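Beta-ketothiolase BktB (Ralstonia eutropha, PDB 4NZS) catalyses the condensation of acetyl-CoA with propionyl-CoA to beta-ketovaleryl-CoA and of two acetyl-CoA molecules to acetoacetyl-CoA, and is required for efficient production of the copolymer PHBV. Local coordinates at residues L72-V75 with A76-G80; G98-A101 with I102-A105; A106-L110 with L111-D115; I364-K367 with A368-L372; A122-M125 with S126-P129. All blocks are in the same frame, centred on the assembly; numbering follows the deposited sequence.

Interaction 1 of 5, residues L72-V75 with A76-G80; sequences LGRV and AAVNG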
loop_
_atom_site.group_PDB
_atom_site.type_symbol
_atom_site.label_atom_id
_atom_site.label_comp_id
_atom_site.label_asym_id
_atom_site.label_seq_id
_atom_site.Cartn_x
_atom_site.Cartn_y
_atom_site.Cartn_z
ATOM N N LEU A 72 17.868 -8.101 13.474
ATOM C CA LEU A 72 17.316 -9.300 14.108
ATOM C C LEU A 72 18.138 -10.059 15.102
ATOM O O LEU A 72 17.615 -10.594 16.131
ATOM C CB LEU A 72 17.021 -10.282 13.002
ATOM C CG LEU A 72 16.320 -11.626 13.209
ATOM C CD1 LEU A 72 17.336 -12.671 13.489
ATOM C CD2 LEU A 72 15.209 -11.625 14.258
ATOM N N GLY A 73 19.407 -10.255 14.744
ATOM C CA GLY A 73 20.289 -11.035 15.613
ATOM C C GLY A 73 20.634 -10.339 16.933
ATOM O O GLY A 73 20.935 -10.971 17.909
ATOM N N ARG A 74 20.645 -9.028 16.940
ATOM C CA ARG A 74 20.879 -8.292 18.166
ATOM C C ARG A 74 19.609 -8.314 18.953
ATOM O O ARG A 74 19.655 -8.396 20.172
ATOM C CB ARG A 74 21.306 -6.881 17.839
ATOM C CG ARG A 74 21.440 -5.908 19.004
ATOM C CD ARG A 74 22.804 -5.933 19.654
ATOM N NE ARG A 74 22.966 -4.756 20.495
ATOM C CZ ARG A 74 23.974 -4.558 21.338
ATOM N NH1 ARG A 74 24.950 -5.451 21.465
ATOM N NH2 ARG A 74 24.000 -3.461 22.077
ATOM N N VAL A 75 18.457 -8.270 18.294
ATOM C CA VAL A 75 17.196 -8.280 19.055
ATOM C C VAL A 75 16.916 -9.662 19.646
ATOM O O VAL A 75 16.349 -9.776 20.743
ATOM C CB VAL A 75 15.966 -7.845 18.206
ATOM C CG1 VAL A 75 14.677 -8.035 19.009
ATOM C CG2 VAL A 75 16.056 -6.397 17.776
ATOM N N ALA A 76 17.219 -10.715 18.908
ATOM C CA ALA A 76 16.975 -12.029 19.454
ATOM C C ALA A 76 17.876 -12.225 20.634
ATOM O O ALA A 76 17.462 -12.750 21.653
ATOM C CB ALA A 76 17.204 -13.111 18.427
ATOM N N ALA A 77 19.120 -11.813 20.489
ATOM C CA ALA A 77 20.052 -11.980 21.572
ATOM C C ALA A 77 19.690 -11.153 22.778
ATOM O O ALA A 77 19.542 -11.662 23.859
ATOM C CB ALA A 77 21.434 -11.577 21.096
ATOM N N VAL A 78 19.474 -9.874 22.557
ATOM C CA VAL A 78 19.221 -8.960 23.649
ATOM C C VAL A 78 17.885 -9.225 24.318
ATOM O O VAL A 78 17.742 -9.117 25.520
ATOM C CB VAL A 78 19.402 -7.508 23.229
ATOM C CG1 VAL A 78 19.255 -6.602 24.426
ATOM C CG2 VAL A 78 20.765 -7.335 22.593
ATOM N N ASN A 79 16.904 -9.564 23.509
ATOM C CA ASN A 79 15.597 -9.899 24.051
ATOM C C ASN A 79 15.560 -11.181 24.848
ATOM O O ASN A 79 14.607 -11.396 25.590
ATOM C CB ASN A 79 14.555 -10.074 22.960
ATOM C CG ASN A 79 13.917 -8.780 22.549
ATOM O OD1 ASN A 79 14.356 -7.703 22.950
ATOM N ND2 ASN A 79 12.848 -8.881 21.748
ATOM N N GLY A 80 16.547 -12.052 24.643
ATOM C CA GLY A 80 16.585 -13.345 25.302
ATOM C C GLY A 80 17.663 -13.420 26.362
ATOM O O GLY A 80 18.141 -14.513 26.666
#
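Leu72, Gly73, Arg74 and Val75 each offer a carbonyl to the residue four places on, the i to i+4 pattern of an alpha-helix, here helix 72-79 in the N-terminal half of the thiolase chain. Among the backbone hydrogen bonds, Ala76 N gives to Leu72 O at 2.8 Å, whereas Ala77 N reaches Gly73 O over a longer 3.3 Å. Val78 N to Arg74 O and Asn79 N to Val75 O continue the series, although both of these oxygens are less surely placed in the model. Where the helix runs out, Gly80 N gives to Ala77 O at 3.1 Å.

The apolar contact is carried by the aliphatic part of Arg74. With CG anti to the backbone N (chi1 173°) and a bend at chi2 (88°), its CD comes 3.8 Å from Val78 CG2, and that methyl also lies over one face of the guanidinium; it sits too close to Arg74 O, so its position is approximate. The charged end is held by carbonyls: NE by Gly388 O of the second subunit and NH1 by Ile84 O. Phe59 of strand 57-60 receives Leu72 and Ala76, while Val78 and Asn79 pack on Phe158 of the second subunit.

The last kind of contact pairs apolar with polar. Val75 and Asn79 lie side by side and point the same way, Val75 CG1 being 3.4 Å from Asn79 ND2, whose amide also makes a weak hydrogen bond to Glu34 OE1.

Interaction 2 of 5, residues G98-A101 with I102-A105; sequences GLQA and IVSA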
loop_
_atom_site.group_PDB
_atom_site.type_symbol
_atom_site.label_atom_id
_atom_site.label_comp_id
_atom_site.label_asym_id
_atom_site.label_seq_id
_atom_site.Cartn_x
_atom_site.Cartn_y
_atom_site.Cartn_z
ATOM N N GLY A 98 20.561 -20.912 8.409
ATOM C CA GLY A 98 20.596 -21.391 9.771
ATOM C C GLY A 98 21.844 -22.140 10.177
ATOM O O GLY A 98 22.357 -21.930 11.251
ATOM N N LEU A 99 22.334 -23.004 9.309
ATOM C CA LEU A 99 23.583 -23.689 9.553
ATOM C C LEU A 99 24.708 -22.687 9.469
ATOM O O LEU A 99 25.610 -22.604 10.290
ATOM C CB LEU A 99 23.784 -24.745 8.482
ATOM C CG LEU A 99 24.834 -25.821 8.639
ATOM C CD1 LEU A 99 25.000 -26.214 10.100
ATOM C CD2 LEU A 99 24.380 -27.009 7.823
ATOM N N GLN A 100 24.647 -21.917 8.423
ATOM C CA GLN A 100 25.652 -20.945 8.201
ATOM C C GLN A 100 25.849 -20.066 9.432
ATOM O O GLN A 100 26.964 -19.596 9.733
ATOM C CB GLN A 100 25.209 -20.130 7.003
ATOM C CG GLN A 100 26.044 -18.913 6.759
ATOM C CD GLN A 100 27.454 -19.311 6.576
ATOM O OE1 GLN A 100 27.823 -19.775 5.506
ATOM N NE2 GLN A 100 28.257 -19.142 7.626
ATOM N N ALA A 101 24.748 -19.792 10.117
ATOM C CA ALA A 101 24.833 -19.017 11.363
ATOM C C ALA A 101 25.532 -19.851 12.390
ATOM O O ALA A 101 26.389 -19.375 13.100
ATOM C CB ALA A 101 23.464 -18.589 11.859
ATOM N N ILE A 102 25.166 -21.110 12.472
ATOM C CA ILE A 102 25.945 -21.997 13.295
ATOM C C ILE A 102 27.438 -21.869 12.949
ATOM O O ILE A 102 28.247 -21.515 13.818
ATOM C CB ILE A 102 25.427 -23.433 13.172
ATOM C CG1 ILE A 102 24.536 -23.741 14.369
ATOM C CG2 ILE A 102 26.558 -24.432 13.137
ATOM C CD1 ILE A 102 23.323 -22.880 14.416
ATOM N N VAL A 103 27.788 -22.111 11.684
ATOM C CA VAL A 103 29.168 -22.007 11.248
ATOM C C VAL A 103 29.839 -20.668 11.578
ATOM O O VAL A 103 30.976 -20.648 12.023
ATOM C CB VAL A 103 29.296 -22.152 9.745
ATOM C CG1 VAL A 103 30.657 -21.675 9.308
ATOM C CG2 VAL A 103 29.024 -23.579 9.298
ATOM N N SER A 104 29.190 -19.545 11.324
ATOM C CA SER A 104 29.865 -18.297 11.589
ATOM C C SER A 104 30.013 -18.050 13.101
ATOM O O SER A 104 30.960 -17.385 13.553
ATOM C CB SER A 104 29.146 -17.151 10.882
ATOM O OG SER A 104 29.033 -17.435 9.488
ATOM N N ALA A 105 29.079 -18.584 13.879
ATOM C CA ALA A 105 29.211 -18.629 15.331
ATOM C C ALA A 105 30.445 -19.442 15.699
ATOM O O ALA A 105 31.314 -18.996 16.451
ATOM C CB ALA A 105 27.977 -19.265 15.965
#
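Gln100 and Ser104, one helical turn apart, carry the polar part of this contact within helix 97-110. Ser104 gives two hydrogen bonds to one oxygen: its backbone N reaches Gln100 O at 2.7 Å and its hydroxyl OG reaches the same Gln100 O at 3.0 Å, the two donors arriving from opposite faces of the carbonyl plane. The serine OG stands beside its own backbone N (chi1 -55°), which turns it back along the helix toward that oxygen. Gln100 NE2 also lies 2.6 Å from Ser104 OG, because a bend at chi2 (58°) swings the amide over the following turn; its nitrogen then passes Val103 CB at 3.8 Å.

On another flank the contact is apolar: Leu99 CD1 meets Ile102 CG2 at 3.9 Å. Regular helical hydrogen bonds frame both pairs, among them Val103 N to Leu99 O at 2.6 Å and Ala105 N to Ala101 O at 2.9 Å.

In the next shell, Arg93 NH2 and His287 NE2 both bond to Gln100 OE1, which probably settles how the amide is turned. Leu99 rests on Ile392 of strand 390-398, and Ile102 on Val263 and Met265 of strand 257-267. This is the buried central helix of the thiolase fold, which starts just after Cys95, by similarity the residue acylated in catalysis.

Interaction 3 of 5, residues A106-L110 with L111-D115; sequences AQTIL and LGDTD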
loop_
_atom_site.group_PDB
_atom_site.type_symbol
_atom_site.label_atom_id
_atom_site.label_comp_id
_atom_site.label_asym_id
_atom_site.label_seq_id
_atom_site.Cartn_x
_atom_site.Cartn_y
_atom_site.Cartn_z
ATOM N N ALA A 106 30.492 -20.650 15.167
ATOM C CA ALA A 106 31.626 -21.527 15.343
ATOM C C ALA A 106 32.932 -20.781 15.065
ATOM O O ALA A 106 33.853 -20.724 15.890
ATOM C CB ALA A 106 31.489 -22.718 14.396
ATOM N N GLN A 107 32.962 -20.174 13.891
ATOM C CA GLN A 107 34.150 -19.564 13.389
ATOM C C GLN A 107 34.778 -18.590 14.348
ATOM O O GLN A 107 35.968 -18.637 14.532
ATOM C CB GLN A 107 33.859 -18.905 12.052
ATOM C CG GLN A 107 33.809 -19.916 10.917
ATOM C CD GLN A 107 33.588 -19.270 9.567
ATOM O OE1 GLN A 107 33.822 -19.890 8.533
ATOM N NE2 GLN A 107 33.151 -18.012 9.568
ATOM N N THR A 108 33.998 -17.721 14.980
ATOM C CA THR A 108 34.608 -16.703 15.853
ATOM C C THR A 108 35.320 -17.378 17.045
ATOM O O THR A 108 36.407 -16.946 17.480
ATOM C CB THR A 108 33.605 -15.608 16.321
ATOM O OG1 THR A 108 32.505 -16.187 17.038
ATOM C CG2 THR A 108 33.091 -14.785 15.126
ATOM N N ILE A 109 34.750 -18.479 17.527
ATOM C CA ILE A 109 35.337 -19.147 18.670
ATOM C C ILE A 109 36.643 -19.795 18.230
ATOM O O ILE A 109 37.664 -19.625 18.886
ATOM C CB ILE A 109 34.454 -20.246 19.268
ATOM C CG1 ILE A 109 33.087 -19.724 19.697
ATOM C CG2 ILE A 109 35.157 -20.823 20.492
ATOM C CD1 ILE A 109 32.140 -20.811 20.170
ATOM N N LEU A 110 36.585 -20.539 17.125
ATOM C CA LEU A 110 37.764 -21.116 16.539
ATOM C C LEU A 110 38.911 -20.133 16.491
ATOM O O LEU A 110 40.006 -20.470 16.915
ATOM C CB LEU A 110 37.484 -21.637 15.136
ATOM C CG LEU A 110 37.218 -23.128 15.084
ATOM C CD1 LEU A 110 36.351 -23.581 16.245
ATOM C CD2 LEU A 110 36.569 -23.482 13.753
ATOM N N LEU A 111 38.663 -18.917 16.027
ATOM C CA LEU A 111 39.709 -17.889 15.972
ATOM C C LEU A 111 39.910 -17.043 17.244
ATOM O O LEU A 111 40.565 -15.993 17.201
ATOM C CB LEU A 111 39.466 -16.982 14.767
ATOM C CG LEU A 111 39.653 -17.762 13.458
ATOM C CD1 LEU A 111 38.343 -17.958 12.710
ATOM C CD2 LEU A 111 40.676 -17.060 12.578
ATOM N N GLY A 112 39.383 -17.491 18.381
ATOM C CA GLY A 112 39.620 -16.788 19.637
ATOM C C GLY A 112 39.039 -15.388 19.722
ATOM O O GLY A 112 39.548 -14.536 20.459
ATOM N N ASP A 113 37.971 -15.133 18.967
ATOM C CA ASP A 113 37.230 -13.894 19.141
ATOM C C ASP A 113 36.497 -13.994 20.473
ATOM O O ASP A 113 36.263 -12.988 21.109
ATOM C CB ASP A 113 36.245 -13.653 17.997
ATOM C CG ASP A 113 36.929 -13.498 16.640
ATOM O OD1 ASP A 113 38.101 -13.067 16.604
ATOM O OD2 ASP A 113 36.287 -13.797 15.603
ATOM N N THR A 114 36.131 -15.209 20.881
ATOM C CA THR A 114 35.533 -15.458 22.188
ATOM C C THR A 114 35.389 -16.961 22.406
ATOM O O THR A 114 35.570 -17.744 21.471
ATOM C CB THR A 114 34.146 -14.790 22.316
ATOM O OG1 THR A 114 33.927 -14.347 23.669
ATOM C CG2 THR A 114 32.993 -15.746 21.827
ATOM N N ASP A 115 35.024 -17.358 23.623
ATOM C CA ASP A 115 34.902 -18.788 23.973
ATOM C C ASP A 115 33.450 -19.279 24.221
ATOM O O ASP A 115 33.192 -20.475 24.504
ATOM C CB ASP A 115 35.801 -19.075 25.180
ATOM C CG ASP A 115 37.278 -18.864 24.862
ATOM O OD1 ASP A 115 37.869 -19.776 24.247
ATOM O OD2 ASP A 115 37.835 -17.785 25.192
#
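Thr108 and Ile109 accept the two bonds of a Schellman motif that ends helix 97-110: Asp113 N gives to Thr108 O at 2.8 Å and Gly112 N to Ile109 O, also at 2.8 Å. Gly112, at positive phi (65°), is the C-prime residue that turns the chain back, and Leu111 N still holds Gln107 O at 3.1 Å.

The tight part lies where the returning chain passes against Ile109. Thr114 O meets Ile109 CA in a CA-H...O contact of 3.1 Å, with 154° at the hydrogen, and Ile109 CG2 comes to 4.0 Å from Asp115 CA. The same buried isoleucine packs on Val10, Met265 and Glu267 of the adjoining sheet strands.

The loose part is the end of Leu110, which leads off from the turn and leaves only its CB near Leu111 CD1, at 4.5 Å. Leu111 itself is partly exposed and packs on Leu110 of the second subunit.

Both carboxylate oxygens of Asp113 are held by that subunit, OD1 in a salt bridge with its Arg309 and OD2 in a hydrogen bond with its Tyr285 OH. The side chains of Thr108 and Asp113 cross at about a right angle, with Asp113 OD2 3.3 Å from Thr108 CB.

Interaction 4 of 5, residues I364-K367 with A368-L372; sequences ITVK and ALHEL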
loop_
_atom_site.group_PDB
_atom_site.type_symbol
_atom_site.label_atom_id
_atom_site.label_comp_id
_atom_site.label_asym_id
_atom_site.label_seq_id
_atom_site.Cartn_x
_atom_site.Cartn_y
_atom_site.Cartn_z
ATOM N N ILE A 364 17.272 -28.246 12.013
ATOM C CA ILE A 364 17.690 -29.604 11.814
ATOM C C ILE A 364 18.995 -29.885 12.568
ATOM O O ILE A 364 19.246 -31.017 12.971
ATOM C CB ILE A 364 17.866 -29.961 10.304
ATOM C CG1 ILE A 364 19.004 -29.168 9.668
ATOM C CG2 ILE A 364 16.543 -29.784 9.549
ATOM C CD1 ILE A 364 19.106 -29.374 8.170
ATOM N N THR A 365 19.831 -28.872 12.776
ATOM C CA THR A 365 21.001 -29.101 13.592
ATOM C C THR A 365 20.507 -29.590 14.959
ATOM O O THR A 365 20.762 -30.721 15.352
ATOM C CB THR A 365 21.893 -27.872 13.644
ATOM O OG1 THR A 365 22.501 -27.709 12.366
ATOM C CG2 THR A 365 22.991 -28.036 14.638
ATOM N N VAL A 366 19.701 -28.786 15.620
ATOM C CA VAL A 366 19.085 -29.167 16.888
ATOM C C VAL A 366 18.390 -30.530 16.799
ATOM O O VAL A 366 18.458 -31.377 17.738
ATOM C CB VAL A 366 18.097 -28.086 17.323
ATOM C CG1 VAL A 366 17.198 -28.580 18.445
ATOM C CG2 VAL A 366 18.883 -26.832 17.726
ATOM N N LYS A 367 17.759 -30.803 15.674
ATOM C CA LYS A 367 17.241 -32.159 15.538
ATOM C C LYS A 367 18.323 -33.215 15.645
ATOM O O LYS A 367 18.138 -34.223 16.287
ATOM C CB LYS A 367 16.587 -32.368 14.209
ATOM C CG LYS A 367 15.251 -31.750 14.128
ATOM C CD LYS A 367 14.891 -31.802 12.669
ATOM C CE LYS A 367 14.378 -33.142 12.273
ATOM N NZ LYS A 367 13.660 -33.018 10.994
ATOM N N ALA A 368 19.443 -32.979 14.993
ATOM C CA ALA A 368 20.331 -34.088 14.617
ATOM C C ALA A 368 21.135 -34.522 15.804
ATOM O O ALA A 368 21.028 -35.667 16.227
ATOM C CB ALA A 368 21.231 -33.681 13.462
ATOM N N LEU A 369 21.905 -33.583 16.341
ATOM C CA LEU A 369 22.396 -33.601 17.734
ATOM C C LEU A 369 21.444 -34.268 18.761
ATOM O O LEU A 369 21.861 -35.063 19.602
ATOM C CB LEU A 369 22.691 -32.159 18.160
ATOM C CG LEU A 369 24.152 -31.616 17.948
ATOM C CD1 LEU A 369 24.911 -32.189 16.755
ATOM C CD2 LEU A 369 24.252 -30.098 17.906
ATOM N N HIS A 370 20.159 -33.992 18.692
ATOM C CA HIS A 370 19.257 -34.595 19.670
ATOM C C HIS A 370 18.970 -36.073 19.405
ATOM O O HIS A 370 18.706 -36.832 20.367
ATOM C CB HIS A 370 17.979 -33.763 19.826
ATOM C CG HIS A 370 18.128 -32.662 20.824
ATOM N ND1 HIS A 370 17.502 -32.678 22.053
ATOM C CD2 HIS A 370 18.902 -31.550 20.815
ATOM C CE1 HIS A 370 17.856 -31.604 22.740
ATOM N NE2 HIS A 370 18.705 -30.903 22.011
ATOM N N GLU A 371 19.025 -36.471 18.129
ATOM C CA GLU A 371 18.908 -37.884 17.749
ATOM C C GLU A 371 20.159 -38.655 18.129
ATOM O O GLU A 371 20.093 -39.714 18.749
ATOM C CB GLU A 371 18.702 -38.064 16.255
ATOM C CG GLU A 371 17.275 -38.300 15.897
ATOM C CD GLU A 371 16.811 -39.694 16.212
ATOM O OE1 GLU A 371 16.371 -39.904 17.349
ATOM O OE2 GLU A 371 16.861 -40.568 15.318
ATOM N N LEU A 372 21.302 -38.133 17.727
ATOM C CA LEU A 372 22.570 -38.691 18.167
ATOM C C LEU A 372 22.500 -39.177 19.623
ATOM O O LEU A 372 22.924 -40.284 19.901
ATOM C CB LEU A 372 23.684 -37.664 18.019
ATOM C CG LEU A 372 25.060 -38.202 17.667
ATOM C CD1 LEU A 372 25.069 -38.824 16.270
ATOM C CD2 LEU A 372 26.099 -37.083 17.764
#
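Thr365 O takes Ala368 N at 2.6 Å, a bond from three residues on, while Ala368 N also keeps a weak bond to Ile364 O, so helix 357-375 mixes i+3 with i+4 pairing here, and the mixture continues in the i+4 bonds of His370 N to Val366 O at 3.3 Å and Glu371 N to Lys367 O at 3.0 Å, with a weak i+3 bond from His370 N to Lys367 O beside them.

Two side-chain pairs run side by side, each pointing the same way. Thr365 CG2, anti to the backbone N, touches Leu369 CD2 at 4.1 Å; this placement leaves Thr365 OG1 beside its own N, where it bonds Gly361 O one turn earlier. In the other pair Val366 CG1 lies 4.2 Å from His370 CD2. The imidazole carbon CD2 is nearer the backbone, 3.1 Å from Val366 O, which meets the ring obliquely.

Lys367 leads off to Gly348 O and to a salt bridge with Glu321, its NZ thus joining a loop to strand 319-322. Ile364, Thr365 and Ala368 pack on Val382 of strand 379-386, and Leu369 on Phe396 of strand 390-398. A long buried helix against the sheet, starting just after His355, the predicted proton acceptor, is the central helix of the thiolase C-terminal half.

Interaction 5 of 5, residues A122-M125 with S126-P129; sequences AESM and SRAP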
loop_
_atom_site.group_PDB
_atom_site.type_symbol
_atom_site.label_atom_id
_atom_site.label_comp_id
_atom_site.label_asym_id
_atom_site.label_seq_id
_atom_site.Cartn_x
_atom_site.Cartn_y
_atom_site.Cartn_z
ATOM N N ALA A 122 15.785 -17.571 12.603
ATOM C CA ALA A 122 14.335 -17.440 12.701
ATOM C C ALA A 122 13.736 -17.025 11.368
ATOM O O ALA A 122 14.321 -16.202 10.642
ATOM C CB ALA A 122 13.953 -16.451 13.801
ATOM N N GLU A 123 12.557 -17.576 11.071
ATOM C CA GLU A 123 11.916 -17.339 9.779
ATOM C C GLU A 123 10.428 -17.444 9.933
ATOM O O GLU A 123 9.963 -18.455 10.429
ATOM C CB GLU A 123 12.338 -18.378 8.744
ATOM C CG GLU A 123 12.012 -17.978 7.321
ATOM C CD GLU A 123 13.070 -17.030 6.762
ATOM O OE1 GLU A 123 12.746 -15.843 6.470
ATOM O OE2 GLU A 123 14.247 -17.485 6.634
ATOM N N SER A 124 9.688 -16.407 9.530
ATOM C CA SER A 124 8.232 -16.356 9.649
ATOM C C SER A 124 7.659 -16.066 8.325
ATOM O O SER A 124 7.311 -14.943 8.040
ATOM C CB SER A 124 7.737 -15.256 10.556
ATOM O OG SER A 124 6.367 -15.528 10.887
ATOM N N MET A 125 7.560 -17.085 7.494
ATOM C CA MET A 125 6.975 -16.907 6.188
ATOM C C MET A 125 5.531 -16.410 6.299
ATOM O O MET A 125 5.084 -15.652 5.494
ATOM C CB MET A 125 7.093 -18.229 5.390
ATOM C CG MET A 125 8.541 -18.680 5.261
ATOM S SD MET A 125 8.832 -20.109 4.264
ATOM C CE MET A 125 9.375 -19.392 2.739
ATOM N N SER A 126 4.796 -16.707 7.342
ATOM C CA SER A 126 3.432 -16.184 7.331
ATOM C C SER A 126 3.441 -14.691 7.358
ATOM O O SER A 126 2.538 -14.057 6.821
ATOM C CB SER A 126 2.609 -16.678 8.532
ATOM O OG SER A 126 2.675 -18.086 8.723
ATOM N N ARG A 127 4.429 -14.100 7.993
ATOM C CA ARG A 127 4.515 -12.659 8.046
ATOM C C ARG A 127 5.404 -12.070 6.934
ATOM O O ARG A 127 5.854 -10.908 7.027
ATOM C CB ARG A 127 5.033 -12.188 9.468
ATOM C CG ARG A 127 4.227 -12.711 10.635
ATOM C CD ARG A 127 4.837 -12.404 12.037
ATOM N NE ARG A 127 4.702 -11.003 12.449
ATOM C CZ ARG A 127 3.581 -10.450 12.882
ATOM N NH1 ARG A 127 2.484 -11.163 12.953
ATOM N NH2 ARG A 127 3.541 -9.167 13.220
ATOM N N ALA A 128 5.621 -12.792 5.839
ATOM C CA ALA A 128 6.521 -12.191 4.878
ATOM C C ALA A 128 5.645 -11.124 4.370
ATOM O O ALA A 128 4.465 -11.334 4.295
ATOM C CB ALA A 128 6.954 -13.154 3.754
ATOM N N PRO A 129 6.219 -9.992 3.967
ATOM C CA PRO A 129 5.499 -8.895 3.408
ATOM C C PRO A 129 5.329 -8.832 1.906
ATOM O O PRO A 129 5.965 -9.582 1.157
ATOM C CB PRO A 129 6.443 -7.744 3.726
ATOM C CG PRO A 129 7.787 -8.326 3.502
ATOM C CD PRO A 129 7.639 -9.659 4.165
#
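Arg127 N makes a weak bond to Ser124 O at 3.0 Å, closing a turn that leads the chain out of strand 116-124. Met125 and Ser126 form the middle of this turn, both with helical backbone angles. The Ser126 hydroxyl bonds outside the turn, to Asp258 OD2 and Gly24 N. Asp258 also takes a weak bond from Ser124 OG through its other oxygen, so one carboxylate ties together the two serines that flank Met125.

Arg127 comes next and lays its aliphatic chain past Ser124. Its CG stands beside its own backbone N (chi1 -55°) and lies 3.5 Å from Ser124 OG; CD follows at 3.7 Å from the same Ser124 OG. A bend at chi3 (74°) then carries the guanidinium away, where NH1 finds Lys28 O.

Ala128 makes the straighter bond: its N gives to Met125 O at 2.9 Å, with 158° at the hydrogen, the donor standing above the carbonyl plane. This closes a second turn overlapping the first, and Ala128 CB lies 3.6 Å from Met125 O. Ser126 O and Ala128 O receive Trp137 NE1 and Arg136 NE of the second subunit.

Pro129 leads the chain on into strand 130-132. Two overlapping beta turns thus link the core sheet to a small two-stranded sheet at a subunit contact, with the Met125 side chain about 6 Å from that of His355, the predicted proton acceptor at the thiolase active site.

Interactions 2 and 3 divide one helix, 97-110: its deep half, with a glutamine-serine pair, and its partly exposed end, where a Schellman motif ends the helical pairing. Interaction 4 lies in helix 357-375 of the other half of the chain and meets interaction 2 directly, Leu99 CD1 being 3.7 Å from Thr365 OG1; both are buried, about 11 Å between contact centre and chain centre. Interactions 1, 3 and 5 all reach a second subunit, through arginine-carbonyl bonds, a salt bridge and backbone carbonyls respectively, whereas no other chain touches interaction 4. Interaction 5 alone starts from a strand, and it lies on the opposite side of the chain's centre from interaction 4.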